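Long-range contacts in response regulator (Xanthomonas campestris pv. campestris, PDB 3QYY), which probably makes cyclic di-GMP from GTP as a diguanylate cyclase, and here, as an isolated GGDEF domain, holds cyclic di-GMP and magnesium: residues G78-I86 with F94-E102; M29-Q37 with C135-Y145. All blocks are in the same frame, centred on the assembly; numbering follows the deposited sequence.

In the fold
Both contacts belong to the GGDEF domain. Interaction 1 pairs neighbouring strands, 85-90 and 93-98, of the beta hairpin that carries the signature turn; about half of its touching residues are buried, against 3 of 13 in interaction 2, and it is held by backbone and side-chain hydrogen bonds besides apolar packing. Interaction 2, whose centre lies farther from the middle of the chain, sets helix 22-38 against the start of helix 141-157; it rests on methyl and sulfur contacts, with no hydrogen bond between its segments. The two meet where helix 22-38 covers one face of the sheet: Trp85 NE1 lies 3.0 Å from Ser32 OG, probably a hydrogen bond, and Met29 packs on Trp85 and Leu95.

Interaction 1. Residues G78-I86 with F94-E102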
loop_
_atom_site.group_PDB
_atom_site.type_symbol
_atom_site.label_atom_id
_atom_site.label_comp_id
_atom_site.label_asym_id
_atom_site.label_seq_id
_atom_site.Cartn_x
_atom_site.Cartn_y
_atom_site.Cartn_z
ATOM N N GLY B 78 -5.554 13.587 -20.494
ATOM C CA GLY B 78 -5.101 14.582 -21.450
ATOM C C GLY B 78 -4.289 14.024 -22.605
ATOM O O GLY B 78 -4.080 14.714 -23.605
ATOM N N TRP B 79 -3.815 12.788 -22.480
ATOM C CA TRP B 79 -3.035 12.184 -23.556
ATOM C C TRP B 79 -3.519 10.791 -23.941
ATOM O O TRP B 79 -3.203 10.293 -25.024
ATOM C CB TRP B 79 -1.539 12.133 -23.194
ATOM C CG TRP B 79 -1.178 11.341 -21.958
ATOM C CD1 TRP B 79 -0.937 11.838 -20.706
ATOM C CD2 TRP B 79 -0.949 9.925 -21.876
ATOM N NE1 TRP B 79 -0.567 10.823 -19.853
ATOM C CE2 TRP B 79 -0.566 9.639 -20.544
ATOM C CE3 TRP B 79 -1.029 8.872 -22.797
ATOM C CZ2 TRP B 79 -0.262 8.342 -20.111
ATOM C CZ3 TRP B 79 -0.726 7.579 -22.368
ATOM C CH2 TRP B 79 -0.346 7.328 -21.035
ATOM N N LEU B 80 -4.289 10.165 -23.058
ATOM C CA LEU B 80 -4.804 8.827 -23.324
ATOM C C LEU B 80 -5.649 8.787 -24.588
ATOM O O LEU B 80 -6.370 9.737 -24.896
ATOM C CB LEU B 80 -5.634 8.329 -22.137
ATOM C CG LEU B 80 -4.848 7.930 -20.886
ATOM C CD1 LEU B 80 -5.812 7.608 -19.747
ATOM C CD2 LEU B 80 -3.973 6.723 -21.203
ATOM N N GLY B 81 -5.554 7.676 -25.312
ATOM C CA GLY B 81 -6.317 7.513 -26.534
ATOM C C GLY B 81 -7.759 7.145 -26.252
ATOM O O GLY B 81 -8.114 6.818 -25.121
ATOM N N ALA B 82 -8.590 7.190 -27.288
ATOM C CA ALA B 82 -10.009 6.879 -27.164
ATOM C C ALA B 82 -10.279 5.463 -26.664
ATOM O O ALA B 82 -11.338 5.192 -26.098
ATOM C CB ALA B 82 -10.703 7.093 -28.504
ATOM N N GLN B 83 -9.326 4.560 -26.868
ATOM C CA GLN B 83 -9.504 3.180 -26.436
ATOM C C GLN B 83 -8.611 2.824 -25.251
ATOM O O GLN B 83 -8.646 1.700 -24.749
ATOM C CB GLN B 83 -9.221 2.228 -27.598
ATOM C CG GLN B 83 -9.911 0.889 -27.450
ATOM C CD GLN B 83 -11.406 1.045 -27.251
ATOM O OE1 GLN B 83 -12.097 1.635 -28.085
ATOM N NE2 GLN B 83 -11.914 0.521 -26.141
ATOM N N ASP B 84 -7.812 3.787 -24.810
ATOM C CA ASP B 84 -6.917 3.577 -23.680
ATOM C C ASP B 84 -7.700 3.823 -22.391
ATOM O O ASP B 84 -8.861 4.235 -22.429
ATOM C CB ASP B 84 -5.733 4.536 -23.779
ATOM C CG ASP B 84 -4.948 4.365 -25.075
ATOM O OD1 ASP B 84 -4.168 5.272 -25.419
ATOM O OD2 ASP B 84 -5.103 3.321 -25.745
ATOM N N TRP B 85 -7.080 3.571 -21.246
ATOM C CA TRP B 85 -7.788 3.787 -19.996
ATOM C C TRP B 85 -6.885 3.929 -18.790
ATOM O O TRP B 85 -5.725 3.519 -18.814
ATOM C CB TRP B 85 -8.779 2.646 -19.743
ATOM C CG TRP B 85 -8.166 1.268 -19.773
ATOM C CD1 TRP B 85 -8.095 0.425 -20.844
ATOM C CD2 TRP B 85 -7.549 0.579 -18.677
ATOM N NE1 TRP B 85 -7.475 -0.750 -20.484
ATOM C CE2 TRP B 85 -7.131 -0.683 -19.159
ATOM C CE3 TRP B 85 -7.310 0.904 -17.333
ATOM C CZ2 TRP B 85 -6.485 -1.625 -18.342
ATOM C CZ3 TRP B 85 -6.666 -0.033 -16.521
ATOM C CH2 TRP B 85 -6.263 -1.282 -17.031
ATOM N N ILE B 86 -7.426 4.538 -17.739
ATOM C CA ILE B 86 -6.696 4.689 -16.492
ATOM C C ILE B 86 -7.641 4.300 -15.361
ATOM O O ILE B 86 -8.806 4.708 -15.327
ATOM C CB ILE B 86 -6.170 6.134 -16.284
ATOM C CG1 ILE B 86 -5.438 6.223 -14.940
ATOM C CG2 ILE B 86 -7.326 7.139 -16.356
ATOM C CD1 ILE B 86 -4.619 7.495 -14.753
ATOM N N PHE B 94 -2.323 3.045 -9.303
ATOM C CA PHE B 94 -3.113 3.133 -10.532
ATOM C C PHE B 94 -2.630 2.186 -11.628
ATOM O O PHE B 94 -1.480 1.748 -11.626
ATOM C CB PHE B 94 -3.045 4.561 -11.093
ATOM C CG PHE B 94 -3.666 5.598 -10.203
ATOM C CD1 PHE B 94 -4.987 5.990 -10.392
ATOM C CD2 PHE B 94 -2.939 6.161 -9.159
ATOM C CE1 PHE B 94 -5.581 6.927 -9.550
ATOM C CE2 PHE B 94 -3.524 7.100 -8.307
ATOM C CZ PHE B 94 -4.850 7.483 -8.505
ATOM N N LEU B 95 -3.528 1.883 -12.560
ATOM C CA LEU B 95 -3.208 1.048 -13.712
ATOM C C LEU B 95 -3.570 1.862 -14.948
ATOM O O LEU B 95 -4.570 2.582 -14.954
ATOM C CB LEU B 95 -4.038 -0.241 -13.743
ATOM C CG LEU B 95 -4.030 -1.261 -12.598
ATOM C CD1 LEU B 95 -4.372 -2.629 -13.191
ATOM C CD2 LEU B 95 -2.695 -1.307 -11.904
ATOM N N ILE B 96 -2.754 1.753 -15.990
ATOM C CA ILE B 96 -3.022 2.453 -17.234
ATOM C C ILE B 96 -2.896 1.451 -18.374
ATOM O O ILE B 96 -1.907 0.716 -18.463
ATOM C CB ILE B 96 -2.034 3.631 -17.465
ATOM C CG1 ILE B 96 -2.263 4.722 -16.408
ATOM C CG2 ILE B 96 -2.228 4.205 -18.866
ATOM C CD1 ILE B 96 -1.420 5.988 -16.609
ATOM N N GLY B 97 -3.921 1.408 -19.221
ATOM C CA GLY B 97 -3.913 0.511 -20.360
ATOM C C GLY B 97 -3.774 1.344 -21.621
ATOM O O GLY B 97 -4.559 2.269 -21.848
ATOM N N VAL B 98 -2.770 1.031 -22.434
ATOM C CA VAL B 98 -2.539 1.774 -23.669
ATOM C C VAL B 98 -2.519 0.843 -24.874
ATOM O O VAL B 98 -1.686 -0.062 -24.952
ATOM C CB VAL B 98 -1.194 2.535 -23.629
ATOM C CG1 VAL B 98 -0.979 3.283 -24.945
ATOM C CG2 VAL B 98 -1.171 3.503 -22.452
ATOM N N HIS B 99 -3.442 1.063 -25.805
ATOM C CA HIS B 99 -3.492 0.248 -27.009
ATOM C C HIS B 99 -2.662 0.896 -28.104
ATOM O O HIS B 99 -3.191 1.547 -29.009
ATOM C CB HIS B 99 -4.934 0.052 -27.483
ATOM C CG HIS B 99 -5.675 -1.003 -26.722
ATOM N ND1 HIS B 99 -6.648 -0.709 -25.791
ATOM C CD2 HIS B 99 -5.565 -2.352 -26.736
ATOM C CE1 HIS B 99 -7.108 -1.831 -25.268
ATOM N NE2 HIS B 99 -6.466 -2.843 -25.824
ATOM N N ALA B 100 -1.350 0.710 -27.994
ATOM C CA ALA B 100 -0.377 1.241 -28.940
ATOM C C ALA B 100 0.882 0.391 -28.801
ATOM O O ALA B 100 0.960 -0.461 -27.921
ATOM C CB ALA B 100 -0.064 2.688 -28.606
ATOM N N SER B 101 1.863 0.612 -29.669
ATOM C CA SER B 101 3.107 -0.149 -29.594
ATOM C C SER B 101 3.826 0.220 -28.296
ATOM O O SER B 101 3.642 1.319 -27.768
ATOM C CB SER B 101 4.004 0.177 -30.791
ATOM O OG SER B 101 4.447 1.522 -30.734
ATOM N N GLU B 102 4.651 -0.687 -27.786
ATOM C CA GLU B 102 5.370 -0.430 -26.543
ATOM C C GLU B 102 6.174 0.869 -26.561
ATOM O O GLU B 102 6.141 1.640 -25.599
ATOM C CB GLU B 102 6.295 -1.604 -26.207
ATOM C CG GLU B 102 6.985 -1.454 -24.855
ATOM C CD GLU B 102 7.853 -2.640 -24.500
ATOM O OE1 GLU B 102 8.402 -2.655 -23.377
ATOM O OE2 GLU B 102 7.990 -3.556 -25.337
#
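The beta hairpin of the GGDEF domain is built here from the start of strand 85-90 and residues 94-98 of the strand that returns; the Gly-Gly-Asp-Glu-Phe signature spans the turn and the strand ends beside it. Trp85 and Gly97 form an antiparallel hydrogen-bonded pair: Trp85 N gives to Gly97 O at 2.9 Å, in the carbonyl plane, and Gly97 N returns a bond to Trp85 O. The Trp85 side chain folds back across its partner strand because CG sits between the backbone N and carbonyl carbon (chi1 55°), bringing one indole face over the glycine backbone. Gly97 CA makes a CH-pi contact 3.8 Å from the centroid of the Trp85 five-membered ring. Glycine suits this place, since a CB would run into Trp85 NE1. Farther along the indole, CZ3 rests on Leu95 CB, and NE1 is satisfied by Ser32 OG of helix 22-38, which covers this face.

On the opposite face Ile86 and Ile96, a non-hydrogen-bonded pair, lie side by side, their CG1 atoms 3.8 Å apart. Leu80 CD2 and Trp79 CH2 reach Ile96 CG2 from the loop before the strand, while Val98 CG2 meets the edge of the Trp79 ring. Ile96, Val98 and Trp79 pack against helix 102-116, and Ile86 against helix 62-77.

Asp84 secures the hairpin's open end. Its carboxylate joins two backbone amides, both donors standing above the carboxylate plane: OD1 accepts from Gly81 N, tying down the type I turn 81-84, and OD2 accepts from His99 N at 2.8 Å in a nearly straight bond (167°). His99 is the centre of an inverse gamma turn just past the strand. Its ND1 uses the ring edge to give a longer hydrogen bond to Gln83 O, 3.3 Å away, meeting that oxygen from above the carbonyl plane.

Interaction 2. Residues M29-Q37 with C135-Y145; sequences MRDSVTAAQ and CEVGIDATELY
Helix 29-37 crosses the first turn of helix 141-145 at 107°, their axes 10.0 Å apart at closest approach, while the loop from Cys135 to Asp140 runs alongside the later part of helix 29-37. The small Ala141 lets the backbones come near, Arg30 CA and Ala141 CA being 5.9 Å apart. Val33 sits at the middle with its two methyls divided: CG2 meets Ala141 CB at 3.8 Å and also Leu144 CD2, whereas CG1 packs against Ile139 O and Cys135 SG. Cys135 SG, swung away from its backbone N toward helix 29-37 (chi1 -170°), reaches Ala36 CB at 3.9 Å and lies beside the Gln37 amide, near its plane, 3.6 Å from Gln37 OE1. The bent Gln37 chain brings NE2 within 2.8 Å of Ile139 O, but at an angle too poor for a hydrogen bond. Glycine suits position 138, where the type II turn 136-139 takes a positive phi. Asp140 N-caps the following helix, its OD1 accepting from Glu143 N at 3.2 Å.

At the other end, Met29 SD lies 4.0 Å from Tyr145 CB and approaches the ring obliquely, a Met-aromatic contact that suits a flexible thioether. Tyr145 stacks on Trp89, touches bound cyclic di-GMP, and bonds Lys54 of the second subunit through OH. Thus the packing of two helices on one face of the GGDEF sheet extends to a cyclic di-GMP pocket.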
loop_
_atom_site.group_PDB
_atom_site.type_symbol
_atom_site.label_atom_id
_atom_site.label_comp_id
_atom_site.label_asym_id
_atom_site.label_seq_id
_atom_site.Cartn_x
_atom_site.Cartn_y
_atom_site.Cartn_z
ATOM N N MET B 29 -8.887 -4.577 -18.099
ATOM C CA MET B 29 -7.774 -5.460 -18.425
ATOM C C MET B 29 -8.290 -6.647 -19.235
ATOM O O MET B 29 -7.687 -7.036 -20.236
ATOM C CB MET B 29 -7.082 -5.970 -17.152
ATOM C CG MET B 29 -6.079 -4.998 -16.530
ATOM S SD MET B 29 -5.076 -5.776 -15.228
ATOM C CE MET B 29 -6.220 -5.697 -13.845
ATOM N N ARG B 30 -9.405 -7.221 -18.798
ATOM C CA ARG B 30 -9.988 -8.363 -19.495
ATOM C C ARG B 30 -10.322 -7.997 -20.938
ATOM O O ARG B 30 -9.928 -8.696 -21.875
ATOM C CB ARG B 30 -11.264 -8.834 -18.791
ATOM C CG ARG B 30 -11.881 -10.079 -19.416
ATOM C CD ARG B 30 -13.344 -10.229 -19.034
ATOM N NE ARG B 30 -14.142 -9.117 -19.540
ATOM C CZ ARG B 30 -15.443 -8.961 -19.316
ATOM N NH1 ARG B 30 -16.108 -9.849 -18.587
ATOM N NH2 ARG B 30 -16.079 -7.916 -19.826
ATOM N N ASP B 31 -11.045 -6.896 -21.111
ATOM C CA ASP B 31 -11.443 -6.451 -22.440
ATOM C C ASP B 31 -10.256 -6.108 -23.334
ATOM O O ASP B 31 -10.253 -6.444 -24.518
ATOM C CB ASP B 31 -12.383 -5.246 -22.342
ATOM C CG ASP B 31 -13.703 -5.586 -21.668
ATOM O OD1 ASP B 31 -13.984 -6.786 -21.468
ATOM O OD2 ASP B 31 -14.463 -4.649 -21.348
ATOM N N SER B 32 -9.252 -5.438 -22.772
ATOM C CA SER B 32 -8.069 -5.062 -23.538
ATOM C C SER B 32 -7.277 -6.273 -24.021
ATOM O O SER B 32 -6.756 -6.272 -25.137
ATOM C CB SER B 32 -7.160 -4.148 -22.712
ATOM O OG SER B 32 -7.687 -2.833 -22.656
ATOM N N VAL B 33 -7.181 -7.300 -23.182
ATOM C CA VAL B 33 -6.454 -8.508 -23.556
ATOM C C VAL B 33 -7.225 -9.274 -24.629
ATOM O O VAL B 33 -6.631 -9.831 -25.558
ATOM C CB VAL B 33 -6.229 -9.429 -22.336
ATOM C CG1 VAL B 33 -5.649 -10.766 -22.788
ATOM C CG2 VAL B 33 -5.282 -8.755 -21.354
ATOM N N THR B 34 -8.546 -9.295 -24.498
ATOM C CA THR B 34 -9.391 -9.984 -25.465
ATOM C C THR B 34 -9.243 -9.323 -26.831
ATOM O O THR B 34 -9.048 -9.997 -27.843
ATOM C CB THR B 34 -10.871 -9.935 -25.045
ATOM O OG1 THR B 34 -11.038 -10.634 -23.805
ATOM C CG2 THR B 34 -11.752 -10.583 -26.109
ATOM N N ALA B 35 -9.332 -7.998 -26.851
ATOM C CA ALA B 35 -9.200 -7.245 -28.090
ATOM C C ALA B 35 -7.826 -7.481 -28.714
ATOM O O ALA B 35 -7.691 -7.537 -29.936
ATOM C CB ALA B 35 -9.410 -5.762 -27.821
ATOM N N ALA B 36 -6.809 -7.621 -27.871
ATOM C CA ALA B 36 -5.452 -7.853 -28.349
ATOM C C ALA B 36 -5.308 -9.257 -28.934
ATOM O O ALA B 36 -4.723 -9.439 -30.002
ATOM C CB ALA B 36 -4.458 -7.662 -27.210
ATOM N N GLN B 37 -5.847 -10.244 -28.226
ATOM C CA GLN B 37 -5.779 -11.636 -28.655
ATOM C C GLN B 37 -6.708 -11.947 -29.823
ATOM O O GLN B 37 -6.438 -12.853 -30.614
ATOM C CB GLN B 37 -6.115 -12.564 -27.483
ATOM C CG GLN B 37 -4.931 -13.351 -26.933
ATOM C CD GLN B 37 -3.847 -12.467 -26.347
ATOM O OE1 GLN B 37 -3.298 -11.602 -27.029
ATOM N NE2 GLN B 37 -3.531 -12.686 -25.076
ATOM N N CYS B 135 1.281 -7.206 -23.927
ATOM C CA CYS B 135 0.446 -8.365 -24.200
ATOM C C CYS B 135 0.999 -9.129 -25.397
ATOM O O CYS B 135 1.403 -8.536 -26.397
ATOM C CB CYS B 135 -0.996 -7.934 -24.482
ATOM S SG CYS B 135 -2.181 -9.305 -24.557
ATOM N N GLU B 136 1.026 -10.449 -25.272
ATOM C CA GLU B 136 1.513 -11.324 -26.331
ATOM C C GLU B 136 0.674 -12.593 -26.306
ATOM O O GLU B 136 0.105 -12.941 -25.272
ATOM C CB GLU B 136 2.990 -11.665 -26.106
ATOM C CG GLU B 136 3.920 -10.464 -26.205
ATOM C CD GLU B 136 5.368 -10.809 -25.907
ATOM O OE1 GLU B 136 6.226 -9.902 -26.002
ATOM O OE2 GLU B 136 5.650 -11.982 -25.576
ATOM N N VAL B 137 0.593 -13.276 -27.443
ATOM C CA VAL B 137 -0.187 -14.504 -27.537
ATOM C C VAL B 137 0.232 -15.500 -26.456
ATOM O O VAL B 137 1.417 -15.638 -26.153
ATOM C CB VAL B 137 -0.024 -15.162 -28.929
ATOM C CG1 VAL B 137 1.433 -15.526 -29.166
ATOM C CG2 VAL B 137 -0.913 -16.394 -29.034
ATOM N N GLY B 138 -0.747 -16.185 -25.873
ATOM C CA GLY B 138 -0.454 -17.154 -24.833
ATOM C C GLY B 138 -0.424 -16.553 -23.438
ATOM O O GLY B 138 -0.288 -17.274 -22.449
ATOM N N ILE B 139 -0.547 -15.230 -23.357
ATOM C CA ILE B 139 -0.537 -14.530 -22.076
ATOM C C ILE B 139 -1.922 -13.967 -21.763
ATOM O O ILE B 139 -2.501 -13.244 -22.571
ATOM C CB ILE B 139 0.491 -13.365 -22.081
ATOM C CG1 ILE B 139 1.920 -13.918 -22.028
ATOM C CG2 ILE B 139 0.252 -12.446 -20.891
ATOM C CD1 ILE B 139 2.317 -14.755 -23.226
ATOM N N ASP B 140 -2.451 -14.302 -20.589
ATOM C CA ASP B 140 -3.765 -13.820 -20.182
ATOM C C ASP B 140 -3.628 -12.587 -19.285
ATOM O O ASP B 140 -2.522 -12.219 -18.888
ATOM C CB ASP B 140 -4.535 -14.931 -19.463
ATOM C CG ASP B 140 -3.985 -15.229 -18.085
ATOM O OD1 ASP B 140 -2.751 -15.179 -17.905
ATOM O OD2 ASP B 140 -4.794 -15.529 -17.180
ATOM N N ALA B 141 -4.758 -11.959 -18.970
ATOM C CA ALA B 141 -4.774 -10.748 -18.152
ATOM C C ALA B 141 -4.136 -10.889 -16.774
ATOM O O ALA B 141 -3.392 -10.006 -16.339
ATOM C CB ALA B 141 -6.207 -10.235 -18.013
ATOM N N THR B 142 -4.423 -11.983 -16.077
ATOM C CA THR B 142 -3.846 -12.170 -14.750
ATOM C C THR B 142 -2.325 -12.240 -14.835
ATOM O O THR B 142 -1.622 -11.682 -13.991
ATOM C CB THR B 142 -4.389 -13.443 -14.066
ATOM O OG1 THR B 142 -4.142 -14.581 -14.897
ATOM C CG2 THR B 142 -5.882 -13.312 -13.820
ATOM N N GLU B 143 -1.820 -12.912 -15.867
ATOM C CA GLU B 143 -0.382 -13.047 -16.072
ATOM C C GLU B 143 0.226 -11.706 -16.475
ATOM O O GLU B 143 1.298 -11.341 -16.002
ATOM C CB GLU B 143 -0.105 -14.093 -17.154
ATOM C CG GLU B 143 1.355 -14.239 -17.568
ATOM C CD GLU B 143 2.275 -14.597 -16.413
ATOM O OE1 GLU B 143 1.787 -15.144 -15.402
ATOM O OE2 GLU B 143 3.494 -14.343 -16.526
ATOM N N LEU B 144 -0.463 -10.979 -17.351
ATOM C CA LEU B 144 0.017 -9.671 -17.795
ATOM C C LEU B 144 0.126 -8.755 -16.578
ATOM O O LEU B 144 1.107 -8.026 -16.420
ATOM C CB LEU B 144 -0.948 -9.062 -18.820
ATOM C CG LEU B 144 -0.540 -7.710 -19.416
ATOM C CD1 LEU B 144 0.743 -7.869 -20.222
ATOM C CD2 LEU B 144 -1.658 -7.178 -20.306
ATOM N N TYR B 145 -0.886 -8.802 -15.716
ATOM C CA TYR B 145 -0.892 -7.986 -14.508
ATOM C C TYR B 145 0.290 -8.350 -13.608
ATOM O O TYR B 145 0.995 -7.472 -13.101
ATOM C CB TYR B 145 -2.212 -8.165 -13.745
ATOM C CG TYR B 145 -2.189 -7.547 -12.360
ATOM C CD1 TYR B 145 -1.835 -8.306 -11.243
ATOM C CD2 TYR B 145 -2.455 -6.192 -12.178
ATOM C CE1 TYR B 145 -1.739 -7.725 -9.976
ATOM C CE2 TYR B 145 -2.363 -5.602 -10.919
ATOM C CZ TYR B 145 -2.000 -6.375 -9.823
ATOM O OH TYR B 145 -1.867 -5.786 -8.585
#